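Side-chain contacts in putative diflavin flavoprotein A 5 (Nostoc sp. PCC 7120, PDB 4FEK), which probably transfers electrons from NADH to oxygen, reducing it to water, as a modular flavodiiron protein whose metallo-beta-lactamase-like domain is the part described here: residues E34-R39 / Q197-N202; Y46-D51 / I169-K174; H211-L216 / D248-Q253; R225-G230 / A241-Y246. All blocks are in the same frame, centred on the assembly; numbering follows the deposited sequence.

Contact 1. Residues E34-R39 / Q197-N202; sequences EYALER and QRYYFN
L37 and Y199 meet with the leucine laid over the tyrosine ring, the two side chains sliding past each other in opposite directions. The CD1 methyl of L37 sits almost exactly above the middle of the ring, 3.8 Å from the centroid of Y199 and only 6° from the ring normal, which makes a well-centred CH-pi contact. Its second methyl reaches the root of the same ring, with L37 CD2 3.5 Å from Y199 CD2 and 3.7 Å from Y199 CB. One leucine fork thus follows the tyrosine from its stem to its centre. Y199 leaves the helix with CG anti to the backbone N (chi1 -176°), a torsion that carries the ring out from the helix toward the loop holding L37. At the ring edge, close to its plane, lies the carbonyl of E34, its O 3.7 Å from Y199 CE2, while A36 CB comes obliquely to the phenol end, 3.5 Å from Y199 OH. That loop makes a type I beta turn from Y35 to E38, closed by the backbone bond from E38 N to Y35 O, and it belongs to the connection between strands 18-25 and 41-49 of the metallo-beta-lactamase-like fold; Y199 stands on helix 194-205. No hydrogen bond joins the two segments themselves. The phenol is instead tied to the main chain just ahead of the turn, at I33 O, so that its polar end is anchored while its face takes up the leucine. Farther along the loop, R39 forms salt bridges with E195 and D196 near the start of the same helix.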
# COMPACT_ATOMS: atom_id res chain seq x y z
N GLU A 34 17.12 3.53 -2.57
CA GLU A 34 15.87 3.70 -3.31
C GLU A 34 15.55 5.17 -3.61
O GLU A 34 14.80 5.46 -4.55
CB GLU A 34 14.69 2.96 -2.67
CG GLU A 34 14.40 3.37 -1.25
CD GLU A 34 15.11 2.48 -0.23
OE1 GLU A 34 16.22 1.94 -0.53
OE2 GLU A 34 14.54 2.33 0.88
N TYR A 35 16.16 6.09 -2.87
CA TYR A 35 15.93 7.52 -3.06
C TYR A 35 17.05 8.19 -3.85
O TYR A 35 17.01 9.41 -4.06
CB TYR A 35 15.76 8.24 -1.71
CG TYR A 35 14.62 7.67 -0.89
CD1 TYR A 35 13.31 8.06 -1.13
CD2 TYR A 35 14.87 6.72 0.10
CE1 TYR A 35 12.25 7.51 -0.40
CE2 TYR A 35 13.83 6.19 0.84
CZ TYR A 35 12.53 6.59 0.58
OH TYR A 35 11.50 6.05 1.31
N ALA A 36 18.00 7.38 -4.34
CA ALA A 36 19.25 7.90 -4.90
C ALA A 36 19.09 8.64 -6.23
O ALA A 36 20.03 9.29 -6.68
CB ALA A 36 20.30 6.79 -5.03
N LEU A 37 17.92 8.53 -6.84
CA LEU A 37 17.60 9.36 -8.02
C LEU A 37 17.18 10.78 -7.62
O LEU A 37 16.98 11.62 -8.50
CB LEU A 37 16.49 8.71 -8.86
CG LEU A 37 16.91 7.78 -10.01
CD1 LEU A 37 18.20 7.04 -9.71
CD2 LEU A 37 15.80 6.80 -10.35
N GLU A 38 17.06 11.03 -6.32
CA GLU A 38 16.77 12.36 -5.75
C GLU A 38 15.55 13.02 -6.38
O GLU A 38 15.62 14.16 -6.84
CB GLU A 38 17.99 13.29 -5.86
CG GLU A 38 19.33 12.67 -5.36
CD GLU A 38 19.44 12.58 -3.82
OE1 GLU A 38 19.11 13.56 -3.12
OE2 GLU A 38 19.87 11.51 -3.32
N ARG A 39 14.42 12.32 -6.40
CA ARG A 39 13.19 12.88 -6.96
C ARG A 39 12.06 12.89 -5.94
O ARG A 39 10.90 13.10 -6.29
CB ARG A 39 12.78 12.13 -8.24
CG ARG A 39 13.70 12.43 -9.43
CD ARG A 39 13.61 11.37 -10.53
NE ARG A 39 14.59 11.64 -11.59
CZ ARG A 39 14.92 10.79 -12.55
NH1 ARG A 39 14.36 9.59 -12.61
NH2 ARG A 39 15.82 11.14 -13.46
N GLN A 197 10.12 3.68 -12.21
CA GLN A 197 9.52 2.38 -11.91
C GLN A 197 10.53 1.24 -12.06
O GLN A 197 10.54 0.30 -11.27
CB GLN A 197 8.33 2.11 -12.83
CG GLN A 197 7.08 2.97 -12.54
CD GLN A 197 6.10 2.96 -13.71
OE1 GLN A 197 6.51 2.77 -14.86
NE2 GLN A 197 4.82 3.10 -13.41
N ARG A 198 11.40 1.34 -13.06
CA ARG A 198 12.43 0.33 -13.25
C ARG A 198 13.47 0.35 -12.13
O ARG A 198 13.89 -0.71 -11.62
CB ARG A 198 13.12 0.55 -14.60
CG ARG A 198 14.06 -0.56 -15.01
CD ARG A 198 14.61 -0.27 -16.42
NE ARG A 198 15.07 -1.47 -17.11
CZ ARG A 198 14.74 -1.79 -18.36
NH1 ARG A 198 13.95 -1.00 -19.08
NH2 ARG A 198 15.21 -2.91 -18.90
N TYR A 199 13.89 1.54 -11.74
CA TYR A 199 14.85 1.69 -10.65
C TYR A 199 14.27 1.14 -9.35
O TYR A 199 14.96 0.50 -8.55
CB TYR A 199 15.25 3.17 -10.50
CG TYR A 199 16.32 3.37 -9.45
CD1 TYR A 199 17.61 2.89 -9.66
CD2 TYR A 199 16.04 4.03 -8.25
CE1 TYR A 199 18.60 3.06 -8.71
CE2 TYR A 199 17.02 4.21 -7.28
CZ TYR A 199 18.31 3.72 -7.52
OH TYR A 199 19.30 3.87 -6.58
N TYR A 200 12.98 1.39 -9.15
CA TYR A 200 12.27 0.91 -7.97
C TYR A 200 12.27 -0.62 -7.95
O TYR A 200 12.57 -1.22 -6.92
CB TYR A 200 10.84 1.47 -7.98
CG TYR A 200 9.99 1.13 -6.78
CD1 TYR A 200 9.33 -0.09 -6.72
CD2 TYR A 200 9.80 2.05 -5.73
CE1 TYR A 200 8.50 -0.42 -5.68
CE2 TYR A 200 8.94 1.73 -4.65
CZ TYR A 200 8.31 0.50 -4.64
OH TYR A 200 7.49 0.13 -3.60
N PHE A 201 11.95 -1.24 -9.08
CA PHE A 201 12.00 -2.69 -9.20
C PHE A 201 13.41 -3.22 -8.83
O PHE A 201 13.54 -4.13 -8.02
CB PHE A 201 11.66 -3.14 -10.61
CG PHE A 201 11.68 -4.64 -10.80
CD1 PHE A 201 12.88 -5.30 -11.11
CD2 PHE A 201 10.52 -5.38 -10.67
CE1 PHE A 201 12.91 -6.67 -11.26
CE2 PHE A 201 10.53 -6.76 -10.83
CZ PHE A 201 11.72 -7.40 -11.14
N ASN A 202 14.43 -2.64 -9.44
CA ASN A 202 15.81 -3.04 -9.19
C ASN A 202 16.28 -2.86 -7.76
O ASN A 202 17.06 -3.68 -7.26
CB ASN A 202 16.75 -2.36 -10.18
CG ASN A 202 16.59 -2.91 -11.60
OD1 ASN A 202 16.27 -4.08 -11.77
ND2 ASN A 202 16.81 -2.07 -12.60

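Contact 2. Residues Y46-D51 / I169-K174; sequences YVIEGD and ILYTDK. With PO4 (phosphate ion), chain E.
The ring of Y46 receives the edge of Y171 on one face, Y171 CD1 standing 3.7 Å above its plane and offset toward the rim. This T-shaped pair has planes at 73° and the centroids of the Y46 and Y171 rings 5.2 Å apart. Y46 CG lies at the edge of Y171, in its plane and 3.5 Å from Y171 CE1, while I169 CG2 rests over one face of the Y171 ring. Y171 holds CG anti to its carbonyl carbon (chi1 -62°), which points the ring between the sheets at Y46 and I48. From the opposite direction comes I48, its CD1 3.6 Å from Y171 OH. Strands 41-49 and 169-173 belong to different sheets, and these buried side chains fill the interior between them, as in the alpha-beta/beta-alpha sandwich of the metallo-beta-lactamase fold. Y46 OH passes on to V229 O, in the strand beside 169-173. At the end of segment 169-174, K174 turns to a phosphate ion, probably from the crystallisation liquor, with K174 NZ donating to its O4 at 2.8 Å. H87, S89, N91 and R92 also bind this anion, and H231 is a second partner of the lysine amine.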
# COMPACT_ATOMS: atom_id res chain seq x y z
N TYR A 46 -5.27 5.06 1.48
CA TYR A 46 -6.55 5.09 0.78
C TYR A 46 -7.70 4.98 1.78
O TYR A 46 -7.53 4.44 2.87
CB TYR A 46 -6.62 3.94 -0.23
CG TYR A 46 -5.54 4.04 -1.28
CD1 TYR A 46 -5.76 4.72 -2.46
CD2 TYR A 46 -4.27 3.49 -1.05
CE1 TYR A 46 -4.74 4.84 -3.43
CE2 TYR A 46 -3.26 3.61 -1.99
CZ TYR A 46 -3.50 4.27 -3.18
OH TYR A 46 -2.48 4.38 -4.11
N VAL A 47 -8.87 5.49 1.39
CA VAL A 47 -10.08 5.43 2.21
C VAL A 47 -11.21 4.92 1.34
O VAL A 47 -11.44 5.46 0.26
CB VAL A 47 -10.49 6.82 2.75
CG1 VAL A 47 -11.68 6.68 3.70
CG2 VAL A 47 -9.31 7.49 3.45
N ILE A 48 -11.85 3.83 1.75
CA ILE A 48 -13.05 3.35 1.06
C ILE A 48 -14.24 3.51 2.01
O ILE A 48 -14.24 2.97 3.12
CB ILE A 48 -12.95 1.87 0.64
CG1 ILE A 48 -11.72 1.63 -0.24
CG2 ILE A 48 -14.23 1.43 -0.08
CD1 ILE A 48 -11.30 0.13 -0.28
N GLU A 49 -15.27 4.22 1.56
CA GLU A 49 -16.43 4.46 2.43
C GLU A 49 -17.66 3.75 1.91
O GLU A 49 -18.34 4.26 1.03
CB GLU A 49 -16.74 5.96 2.49
CG GLU A 49 -15.74 6.79 3.25
CD GLU A 49 -16.13 8.26 3.29
OE1 GLU A 49 -17.20 8.62 2.72
OE2 GLU A 49 -15.37 9.06 3.88
N GLY A 50 -17.94 2.57 2.45
CA GLY A 50 -19.18 1.91 2.09
C GLY A 50 -20.14 2.16 3.24
O GLY A 50 -20.14 3.24 3.84
N ASP A 51 -20.93 1.15 3.57
CA ASP A 51 -21.63 1.10 4.84
C ASP A 51 -20.63 1.18 5.99
O ASP A 51 -20.88 1.85 7.00
CB ASP A 51 -22.41 -0.21 4.93
CG ASP A 51 -23.67 -0.19 4.06
OD1 ASP A 51 -24.20 0.92 3.80
OD2 ASP A 51 -24.13 -1.27 3.64
N ILE A 169 -10.16 -1.94 -8.15
CA ILE A 169 -8.87 -1.39 -7.76
C ILE A 169 -8.13 -2.45 -6.95
O ILE A 169 -8.69 -3.08 -6.06
CB ILE A 169 -9.02 -0.11 -6.92
CG1 ILE A 169 -9.59 1.06 -7.76
CG2 ILE A 169 -7.69 0.31 -6.34
CD1 ILE A 169 -9.83 2.35 -6.92
N LEU A 170 -6.86 -2.65 -7.28
CA LEU A 170 -6.01 -3.54 -6.50
C LEU A 170 -5.03 -2.69 -5.70
O LEU A 170 -4.26 -1.90 -6.28
CB LEU A 170 -5.27 -4.49 -7.44
CG LEU A 170 -4.35 -5.48 -6.75
CD1 LEU A 170 -5.20 -6.42 -5.92
CD2 LEU A 170 -3.52 -6.25 -7.80
N TYR A 171 -5.05 -2.85 -4.38
CA TYR A 171 -4.18 -2.11 -3.46
C TYR A 171 -2.93 -2.97 -3.28
O TYR A 171 -3.01 -4.07 -2.73
CB TYR A 171 -4.90 -1.86 -2.13
CG TYR A 171 -6.15 -0.99 -2.35
CD1 TYR A 171 -6.07 0.40 -2.27
CD2 TYR A 171 -7.38 -1.55 -2.70
CE1 TYR A 171 -7.18 1.21 -2.51
CE2 TYR A 171 -8.51 -0.75 -2.96
CZ TYR A 171 -8.39 0.63 -2.86
OH TYR A 171 -9.49 1.43 -3.10
N THR A 172 -1.79 -2.49 -3.79
CA THR A 172 -0.63 -3.35 -3.97
C THR A 172 0.53 -2.97 -3.06
O THR A 172 1.57 -3.66 -3.08
CB THR A 172 -0.12 -3.35 -5.44
OG1 THR A 172 0.35 -2.03 -5.79
CG2 THR A 172 -1.20 -3.78 -6.40
N ASP A 173 0.35 -1.89 -2.30
CA ASP A 173 1.34 -1.45 -1.30
C ASP A 173 2.73 -1.33 -1.96
O ASP A 173 2.90 -0.53 -2.88
CB ASP A 173 1.37 -2.44 -0.13
CG ASP A 173 2.16 -1.93 1.07
OD1 ASP A 173 2.55 -0.74 1.09
OD2 ASP A 173 2.39 -2.74 2.00
N LYS A 174 3.70 -2.15 -1.53
CA LYS A 174 5.05 -2.06 -2.08
C LYS A 174 5.18 -2.47 -3.54
O LYS A 174 6.16 -2.13 -4.20
CB LYS A 174 6.07 -2.87 -1.25
CG LYS A 174 6.30 -2.34 0.16
CD LYS A 174 6.94 -0.95 0.14
CE LYS A 174 7.09 -0.40 1.58
NZ LYS A 174 7.94 0.82 1.64
P PO4 E . 8.38 1.09 5.45
O1 PO4 E . 7.42 1.47 6.59
O2 PO4 E . 9.75 1.51 5.87
O3 PO4 E . 8.29 -0.40 5.32
O4 PO4 E . 7.95 1.83 4.21

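Contact 3. Residues H211-L216 / D248-Q253; sequences HVEAAL and DWSKAQ
E213 reaches across to S250 and K251 by its aliphatic stem and one carboxylate oxygen. From CB, which points toward helix 239-258, the chain continues to CG, and E213 CG lies 3.7 Å from S250 CB, an apolar contact between methylenes. With CG anti to the carbonyl carbon (chi1 -65°) and the chain extended beyond it, the carboxylate is carried past the serine and over the next residue. There E213 OE2 comes 3.7 Å from K251 N and 3.9 Å from K251 CB, too long for a hydrogen bond. The other oxygen, OE1, has its strong partner one residue beyond the facing segment, in a salt bridge to K254.

The amine of K251 leads elsewhere: K251 NZ bonds D248 OD1 at 2.8 Å, on the anti side of the carboxylate and 23° out of its plane, in a salt bridge within the helix. K251 NZ remains 6.9 Å from E213 OE2, so any attraction between those charges is probably modest. On the inner side of the interface, V212 CG1 packs against the hydroxyl of S250, 3.3 Å from its OG. That hydroxyl is hydrogen-bonded to Y246 O, one turn earlier in its own helix.

The two helices run roughly antiparallel, with 148° between their directions and the axes of these short segments 9.6 Å apart. Helix 194-205 adjoins the same packing, M205 touching V212 and F201 touching S250, while L216 reaches F176 and the Y246 turn of helix 239-258; three helices thus pack together at the periphery of the domain.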
# COMPACT_ATOMS: atom_id res chain seq x y z
N HIS A 211 9.48 -14.56 -5.99
CA HIS A 211 8.26 -14.15 -5.30
C HIS A 211 7.46 -13.11 -6.08
O HIS A 211 6.24 -13.10 -6.01
CB HIS A 211 8.55 -13.66 -3.89
CG HIS A 211 8.90 -14.76 -2.95
ND1 HIS A 211 10.19 -15.24 -2.83
CD2 HIS A 211 8.14 -15.49 -2.11
CE1 HIS A 211 10.20 -16.22 -1.94
NE2 HIS A 211 8.98 -16.39 -1.48
N VAL A 212 8.14 -12.23 -6.81
CA VAL A 212 7.40 -11.29 -7.67
C VAL A 212 6.58 -12.05 -8.71
O VAL A 212 5.43 -11.72 -8.96
CB VAL A 212 8.37 -10.34 -8.38
CG1 VAL A 212 7.63 -9.45 -9.38
CG2 VAL A 212 9.13 -9.54 -7.35
N GLU A 213 7.18 -13.09 -9.29
CA GLU A 213 6.49 -13.93 -10.27
C GLU A 213 5.27 -14.60 -9.67
O GLU A 213 4.22 -14.67 -10.30
CB GLU A 213 7.43 -15.00 -10.88
CG GLU A 213 8.58 -14.44 -11.70
CD GLU A 213 9.40 -15.51 -12.42
OE1 GLU A 213 9.52 -16.66 -11.91
OE2 GLU A 213 9.92 -15.20 -13.52
N ALA A 214 5.42 -15.11 -8.44
CA ALA A 214 4.31 -15.76 -7.74
C ALA A 214 3.16 -14.77 -7.49
O ALA A 214 1.99 -15.10 -7.65
CB ALA A 214 4.79 -16.38 -6.40
N ALA A 215 3.53 -13.54 -7.11
CA ALA A 215 2.54 -12.49 -6.91
C ALA A 215 1.79 -12.15 -8.20
O ALA A 215 0.56 -12.02 -8.21
CB ALA A 215 3.21 -11.23 -6.32
N LEU A 216 2.53 -12.01 -9.29
CA LEU A 216 1.93 -11.74 -10.59
C LEU A 216 0.95 -12.84 -10.99
O LEU A 216 -0.14 -12.56 -11.50
CB LEU A 216 3.01 -11.55 -11.66
CG LEU A 216 3.96 -10.35 -11.47
CD1 LEU A 216 5.01 -10.30 -12.59
CD2 LEU A 216 3.19 -9.03 -11.40
N ASP A 248 8.88 -9.44 -17.29
CA ASP A 248 10.13 -9.53 -18.05
C ASP A 248 11.36 -9.29 -17.17
O ASP A 248 12.33 -10.04 -17.23
CB ASP A 248 10.15 -8.55 -19.23
CG ASP A 248 9.05 -8.83 -20.24
OD1 ASP A 248 8.53 -9.96 -20.27
OD2 ASP A 248 8.71 -7.89 -20.99
N TRP A 249 11.32 -8.24 -16.36
CA TRP A 249 12.39 -7.92 -15.43
C TRP A 249 12.64 -9.08 -14.45
O TRP A 249 13.78 -9.38 -14.13
CB TRP A 249 12.09 -6.63 -14.66
CG TRP A 249 11.99 -5.39 -15.52
CD1 TRP A 249 12.56 -5.18 -16.74
CD2 TRP A 249 11.27 -4.19 -15.21
NE1 TRP A 249 12.23 -3.93 -17.21
CE2 TRP A 249 11.45 -3.30 -16.28
CE3 TRP A 249 10.51 -3.78 -14.10
CZ2 TRP A 249 10.88 -2.02 -16.29
CZ3 TRP A 249 9.93 -2.51 -14.12
CH2 TRP A 249 10.12 -1.65 -15.20
N SER A 250 11.57 -9.72 -13.98
CA SER A 250 11.72 -10.85 -13.05
C SER A 250 12.41 -12.06 -13.69
O SER A 250 13.30 -12.66 -13.08
CB SER A 250 10.38 -11.27 -12.47
OG SER A 250 9.87 -10.26 -11.62
N LYS A 251 12.02 -12.44 -14.89
CA LYS A 251 12.68 -13.59 -15.50
C LYS A 251 14.14 -13.30 -15.80
O LYS A 251 14.98 -14.17 -15.63
CB LYS A 251 11.90 -14.18 -16.69
CG LYS A 251 11.69 -13.28 -17.89
CD LYS A 251 11.21 -14.13 -19.08
CE LYS A 251 10.69 -13.29 -20.23
NZ LYS A 251 9.45 -12.55 -19.84
N ALA A 252 14.46 -12.07 -16.19
CA ALA A 252 15.85 -11.65 -16.38
C ALA A 252 16.71 -11.77 -15.12
O ALA A 252 17.85 -12.24 -15.17
CB ALA A 252 15.90 -10.23 -16.89
N GLN A 253 16.16 -11.32 -14.00
CA GLN A 253 16.85 -11.33 -12.74
C GLN A 253 17.19 -12.75 -12.32
O GLN A 253 18.24 -13.01 -11.72
CB GLN A 253 15.97 -10.65 -11.68
CG GLN A 253 16.64 -10.47 -10.35
CD GLN A 253 17.93 -9.68 -10.45
OE1 GLN A 253 18.93 -10.04 -9.83
NE2 GLN A 253 17.93 -8.61 -11.24

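Contact 4. Residues R225-G230 / A241-Y246; sequences RLYAVG and ALTQAY
Y227 carries CG anti to its carbonyl carbon (chi1 -69°) and T243 holds OG1 in the corresponding position (chi1 -57°), which brings the phenol of the strand and the hydroxyl of the helix together. The side chains cross at about a right angle. Y227 OH and T243 OG1 are 2.6 Å apart, a short hydrogen bond. The threonine oxygen lies at the ring edge, near its plane, and T243 OG1 is also 3.2 Å from Y227 CE2. The threonine methyl stays farther off, with T243 CG2 3.6 Å from Y227 OH. T243 OG1 has a further partner in L239 O, one turn back in the helix, so the hydroxyl links the tyrosine to the helix backbone as well.

The Y227 ring is itself stacked with F176, which also meets Y246, and this aromatic packing bridges strand and helix. Strand 226-229 is an outermost strand of its sheet, parallel to 169-173, and the chain passes from it through a loop into helix 239-258. A helix laid against the outer face of a sheet in this way is characteristic of the layered alpha-beta/beta-alpha sandwich of the metallo-beta-lactamase fold.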
# COMPACT_ATOMS: atom_id res chain seq x y z
N ARG A 225 -8.52 -2.26 -12.89
CA ARG A 225 -8.51 -0.99 -13.59
C ARG A 225 -7.42 -0.06 -13.06
O ARG A 225 -7.01 0.86 -13.76
CB ARG A 225 -9.87 -0.29 -13.45
CG ARG A 225 -11.00 -1.01 -14.15
CD ARG A 225 -12.32 -0.30 -13.91
NE ARG A 225 -13.32 -0.68 -14.90
CZ ARG A 225 -13.81 0.15 -15.83
NH1 ARG A 225 -13.40 1.41 -15.88
NH2 ARG A 225 -14.71 -0.29 -16.69
N LEU A 226 -6.96 -0.31 -11.84
CA LEU A 226 -5.97 0.56 -11.21
C LEU A 226 -5.11 -0.21 -10.22
O LEU A 226 -5.65 -1.01 -9.43
CB LEU A 226 -6.67 1.71 -10.46
CG LEU A 226 -5.78 2.76 -9.81
CD1 LEU A 226 -5.30 3.74 -10.86
CD2 LEU A 226 -6.50 3.49 -8.66
N TYR A 227 -3.80 0.02 -10.26
CA TYR A 227 -2.93 -0.39 -9.15
C TYR A 227 -2.81 0.81 -8.21
O TYR A 227 -2.10 1.78 -8.51
CB TYR A 227 -1.51 -0.79 -9.60
CG TYR A 227 -1.40 -2.07 -10.39
CD1 TYR A 227 -2.33 -3.10 -10.25
CD2 TYR A 227 -0.33 -2.29 -11.26
CE1 TYR A 227 -2.21 -4.28 -10.97
CE2 TYR A 227 -0.20 -3.48 -11.98
CZ TYR A 227 -1.14 -4.46 -11.82
OH TYR A 227 -1.02 -5.64 -12.55
N ALA A 228 -3.49 0.72 -7.08
CA ALA A 228 -3.37 1.72 -6.02
C ALA A 228 -2.13 1.39 -5.20
O ALA A 228 -2.21 0.74 -4.16
CB ALA A 228 -4.61 1.71 -5.14
N VAL A 229 -0.99 1.85 -5.70
CA VAL A 229 0.32 1.52 -5.14
C VAL A 229 0.66 2.33 -3.89
O VAL A 229 0.05 3.35 -3.63
CB VAL A 229 1.41 1.79 -6.18
CG1 VAL A 229 1.10 1.00 -7.48
CG2 VAL A 229 1.51 3.32 -6.47
N GLY A 230 1.66 1.87 -3.13
CA GLY A 230 2.09 2.52 -1.92
C GLY A 230 2.97 3.74 -2.16
O GLY A 230 3.00 4.64 -1.32
N ALA A 241 1.23 -2.53 -19.26
CA ALA A 241 2.63 -2.47 -19.66
C ALA A 241 3.59 -2.65 -18.49
O ALA A 241 4.65 -3.23 -18.65
CB ALA A 241 2.94 -1.17 -20.40
N LEU A 242 3.22 -2.14 -17.31
CA LEU A 242 4.11 -2.26 -16.16
C LEU A 242 4.09 -3.70 -15.68
O LEU A 242 5.11 -4.24 -15.28
CB LEU A 242 3.71 -1.30 -15.02
CG LEU A 242 4.63 -1.36 -13.80
CD1 LEU A 242 6.05 -0.89 -14.11
CD2 LEU A 242 4.04 -0.57 -12.59
N THR A 243 2.91 -4.31 -15.74
CA THR A 243 2.76 -5.68 -15.30
C THR A 243 3.61 -6.59 -16.21
O THR A 243 4.29 -7.50 -15.72
CB THR A 243 1.29 -6.11 -15.36
OG1 THR A 243 0.49 -5.21 -14.58
CG2 THR A 243 1.10 -7.51 -14.84
N GLN A 244 3.58 -6.32 -17.52
CA GLN A 244 4.41 -7.09 -18.45
C GLN A 244 5.90 -6.87 -18.15
O GLN A 244 6.70 -7.81 -18.16
CB GLN A 244 4.12 -6.72 -19.89
CG GLN A 244 4.95 -7.52 -20.88
CD GLN A 244 4.81 -9.04 -20.70
OE1 GLN A 244 5.79 -9.75 -20.42
NE2 GLN A 244 3.59 -9.54 -20.85
N ALA A 245 6.26 -5.61 -17.89
CA ALA A 245 7.63 -5.27 -17.52
C ALA A 245 8.12 -5.99 -16.26
O ALA A 245 9.24 -6.51 -16.25
CB ALA A 245 7.80 -3.77 -17.38
N TYR A 246 7.30 -6.01 -15.21
CA TYR A 246 7.62 -6.77 -13.99
C TYR A 246 7.90 -8.25 -14.29
O TYR A 246 8.83 -8.86 -13.74
CB TYR A 246 6.52 -6.64 -12.93
CG TYR A 246 6.81 -5.58 -11.88
CD1 TYR A 246 7.09 -4.26 -12.25
CD2 TYR A 246 6.78 -5.88 -10.53
CE1 TYR A 246 7.37 -3.29 -11.29
CE2 TYR A 246 7.05 -4.90 -9.56
CZ TYR A 246 7.34 -3.62 -9.95
OH TYR A 246 7.63 -2.68 -8.98

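Overall arrangement
Contacts 2 and 4, centres about 15 Å apart, are joined through neighbouring strands: D173 O lies 2.7 Å from G230 N, a probable hydrogen bond, and Y171 CD1 3.5 Å from A228 CB. Contacts 3 and 4 share helix 239-258, and V212 CG1 packs 3.8 Å from Y246 CD2. Contact 1 meets that helix where R198 CZ is 3.5 Å from W249 NE1, and its Y200 OH probably bonds K174 O of contact 2 at 2.7 Å. The segment 169-174 runs from the buried core of contact 2 to the phosphate, which K174 holds. The phosphate pocket, with H87, its partner D173, and H231, probably corresponds to the diiron site of flavodiiron relatives.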